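Local coordinates for protein phthiocerol synthesis polyketide synthase type I PpsC (Mycobacterium tuberculosis, PDB 7AHB) that is a polyketide synthase of phthiocerol synthesis whose acyltransferase domain probably selects acyl extender units and loads them onto the acyl carrier protein, at residues A[162-166]-A[250-255]. Residues are numbered along the deposited sequence; the frame is centred on the assembly and turned at random.
Sequences VRSRL and AMRSEL
V162 and L166, one turn apart on helix 153-167, face M251 and E254 of helix 248-254 and L255 just after it; the axes of the two short helical segments run roughly antiparallel (143°) and approach to 10.2 Å. Apolar contacts fill the middle. V162 divides its methyls: CG1 lies 3.7 Å from E254 CB, while CG2 meets L255 CD2 at 3.8 Å, the two side chains passing in opposite directions. L166 sends CD1 to M251 CG (3.6 Å) and also touches the A250 methyl. The bend of M251 at chi2 (-80°) sets SD against the other helix, 3.7 Å from R163 CA, and a second bend at chi3 brings CE near R163 CB. At the margin, R165 and E254 form a salt bridge, NH1 to OE2 2.6 Å; OE2 alone makes the short approach, coming obliquely to the guanidinium, and the two planes are 43° apart. L166 CD2 lies in plane at the guanidinium edge. R163 turns its guanidinium away to hydrogen-bond Q110, and R158 donates to the E254 carbonyl. M294 of helix 287-295 touches both R163 and M251. This is antiparallel helix-helix packing within the acyltransferase domain, an apolar seam bordered by an ion pair, with R163 near, but not touching, the probable GxSxG nucleophile elbow.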
ATOM      1  N   VAL A 162      -5.508   2.548  15.424  1.00 15.57           N
ATOM      2  CA  VAL A 162      -5.078   3.767  16.102  1.00 19.05           C
ATOM      3  C   VAL A 162      -4.872   4.887  15.087  1.00 16.48           C
ATOM      4  O   VAL A 162      -5.456   5.966  15.197  1.00 17.71           O
ATOM      5  CB  VAL A 162      -3.791   3.509  16.908  1.00 17.83           C
ATOM      6  CG1 VAL A 162      -3.207   4.824  17.401  1.00 19.91           C
ATOM      7  CG2 VAL A 162      -4.052   2.560  18.082  1.00 20.15           C
ATOM      8  N   ARG A 163      -4.020   4.646  14.086  1.00 19.68           N
ATOM      9  CA  ARG A 163      -3.691   5.692  13.122  1.00 21.23           C
ATOM     10  C   ARG A 163      -4.941   6.208  12.435  1.00 19.08           C
ATOM     11  O   ARG A 163      -5.132   7.421  12.311  1.00 17.94           O
ATOM     12  CB  ARG A 163      -2.700   5.179  12.076  1.00 21.92           C
ATOM     13  CG  ARG A 163      -2.329   6.237  11.022  1.00 20.05           C
ATOM     14  CD  ARG A 163      -1.598   5.576   9.841  1.00 23.73           C
ATOM     15  NE  ARG A 163      -2.422   4.513   9.261  1.00 23.05           N
ATOM     16  CZ  ARG A 163      -1.953   3.343   8.840  1.00 20.21           C
ATOM     17  NH1 ARG A 163      -0.637   3.065   8.878  1.00 22.52           N
ATOM     18  NH2 ARG A 163      -2.799   2.472   8.338  1.00 26.13           N
ATOM     19  N   SER A 164      -5.808   5.294  11.972  1.00 15.21           N
ATOM     20  CA  SER A 164      -6.997   5.716  11.231  1.00 20.15           C
ATOM     21  C   SER A 164      -7.969   6.487  12.112  1.00 18.41           C
ATOM     22  O   SER A 164      -8.633   7.415  11.635  1.00 19.15           O
ATOM     23  CB  SER A 164      -7.689   4.514  10.586  1.00 20.90           C
ATOM     24  OG  SER A 164      -8.234   3.639  11.530  1.00 17.63           O
ATOM     25  N   ARG A 165      -8.075   6.133  13.391  1.00 19.19           N
ATOM     26  CA  ARG A 165      -8.932   6.907  14.283  1.00 24.05           C
ATOM     27  C   ARG A 165      -8.380   8.310  14.503  1.00 24.95           C
ATOM     28  O   ARG A 165      -9.149   9.275  14.628  1.00 24.64           O
ATOM     29  CB  ARG A 165      -9.089   6.202  15.624  1.00 23.90           C
ATOM     30  CG  ARG A 165     -10.063   6.913  16.546  1.00 27.82           C
ATOM     31  CD  ARG A 165      -9.490   7.089  17.951  1.00 31.83           C
ATOM     32  NE  ARG A 165      -9.098   5.815  18.545  1.00 31.08           N
ATOM     33  CZ  ARG A 165      -7.854   5.486  18.889  1.00 29.41           C
ATOM     34  NH1 ARG A 165      -6.853   6.339  18.702  1.00 29.43           N
ATOM     35  NH2 ARG A 165      -7.614   4.279  19.411  1.00 32.68           N
ATOM     36  N   LEU A 166      -7.053   8.430  14.601  1.00 17.70           N
ATOM     37  CA  LEU A 166      -6.424   9.735  14.736  1.00 18.10           C
ATOM     38  C   LEU A 166      -6.606  10.600  13.490  1.00 17.95           C
ATOM     39  O   LEU A 166      -6.705  11.817  13.605  1.00 18.73           O
ATOM     40  CB  LEU A 166      -4.931   9.566  15.043  1.00 17.57           C
ATOM     41  CG  LEU A 166      -4.627   8.872  16.381  1.00 18.18           C
ATOM     42  CD1 LEU A 166      -3.146   8.724  16.612  1.00 20.02           C
ATOM     43  CD2 LEU A 166      -5.246   9.682  17.525  1.00 22.22           C
ATOM     44  N   ALA A 250       0.158  11.420  19.794  1.00 20.05           N
ATOM     45  CA  ALA A 250      -0.892  10.473  20.154  1.00 19.34           C
ATOM     46  C   ALA A 250      -0.564   9.089  19.631  1.00 18.26           C
ATOM     47  O   ALA A 250      -0.820   8.093  20.314  1.00 18.27           O
ATOM     48  CB  ALA A 250      -2.247  10.932  19.618  1.00 19.65           C
ATOM     49  N   MET A 251       0.016   9.008  18.430  1.00 21.57           N
ATOM     50  CA  MET A 251       0.493   7.723  17.916  1.00 23.66           C
ATOM     51  C   MET A 251       1.470   7.063  18.886  1.00 24.13           C
ATOM     52  O   MET A 251       1.330   5.885  19.217  1.00 19.97           O
ATOM     53  CB  MET A 251       1.170   7.894  16.555  1.00 22.62           C
ATOM     54  CG  MET A 251       0.225   8.097  15.420  1.00 25.01           C
ATOM     55  SD  MET A 251      -0.500   6.566  14.852  1.00 23.23           S
ATOM     56  CE  MET A 251       0.861   5.821  13.992  1.00 23.48           C
ATOM     57  N   ARG A 252       2.488   7.803  19.326  1.00 25.41           N
ATOM     58  CA  ARG A 252       3.500   7.227  20.209  1.00 29.06           C
ATOM     59  C   ARG A 252       2.911   6.842  21.553  1.00 29.36           C
ATOM     60  O   ARG A 252       3.324   5.835  22.135  1.00 27.23           O
ATOM     61  CB  ARG A 252       4.662   8.213  20.355  1.00 29.34           C
ATOM     62  CG  ARG A 252       5.457   8.294  19.063  1.00 28.86           C
ATOM     63  CD  ARG A 252       6.352   9.487  18.910  1.00 31.16           C
ATOM     64  NE  ARG A 252       6.946   9.428  17.557  1.00 36.50           N
ATOM     65  CZ  ARG A 252       7.307  10.484  16.817  1.00 33.03           C
ATOM     66  NH1 ARG A 252       7.140  11.724  17.288  1.00 34.02           N
ATOM     67  NH2 ARG A 252       7.832  10.295  15.603  1.00 26.73           N
ATOM     68  N   SER A 253       1.898   7.574  22.018  1.00 23.63           N
ATOM     69  CA  SER A 253       1.246   7.227  23.276  1.00 25.18           C
ATOM     70  C   SER A 253       0.381   5.984  23.127  1.00 26.53           C
ATOM     71  O   SER A 253       0.507   5.025  23.900  1.00 24.86           O
ATOM     72  CB  SER A 253       0.402   8.410  23.762  1.00 27.09           C
ATOM     73  OG  SER A 253      -0.195   8.136  24.999  1.00 29.92           O
ATOM     74  N   GLU A 254      -0.510   5.978  22.137  1.00 27.32           N
ATOM     75  CA  GLU A 254      -1.470   4.885  22.035  1.00 31.98           C
ATOM     76  C   GLU A 254      -0.803   3.571  21.644  1.00 31.54           C
ATOM     77  O   GLU A 254      -1.294   2.497  22.006  1.00 27.20           O
ATOM     78  CB  GLU A 254      -2.549   5.235  21.014  1.00 30.69           C
ATOM     79  CG  GLU A 254      -3.298   6.495  21.334  1.00 30.71           C
ATOM     80  CD  GLU A 254      -4.690   6.229  21.751  1.00 36.76           C
ATOM     81  OE1 GLU A 254      -4.881   5.686  22.871  1.00 39.44           O
ATOM     82  OE2 GLU A 254      -5.618   6.562  20.964  1.00 40.17           O
ATOM     83  N   LEU A 255       0.291   3.633  20.887  1.00 18.16           N
ATOM     84  CA  LEU A 255       1.018   2.439  20.479  1.00 21.58           C
ATOM     85  C   LEU A 255       2.243   2.191  21.353  1.00 21.77           C
ATOM     86  O   LEU A 255       3.131   1.424  20.968  1.00 19.99           O
ATOM     87  CB  LEU A 255       1.418   2.553  19.008  1.00 19.22           C
ATOM     88  CG  LEU A 255       0.245   2.660  18.050  1.00 18.81           C
ATOM     89  CD1 LEU A 255       0.681   3.079  16.647  1.00 19.08           C
ATOM     90  CD2 LEU A 255      -0.504   1.349  17.986  1.00 20.46           C
TER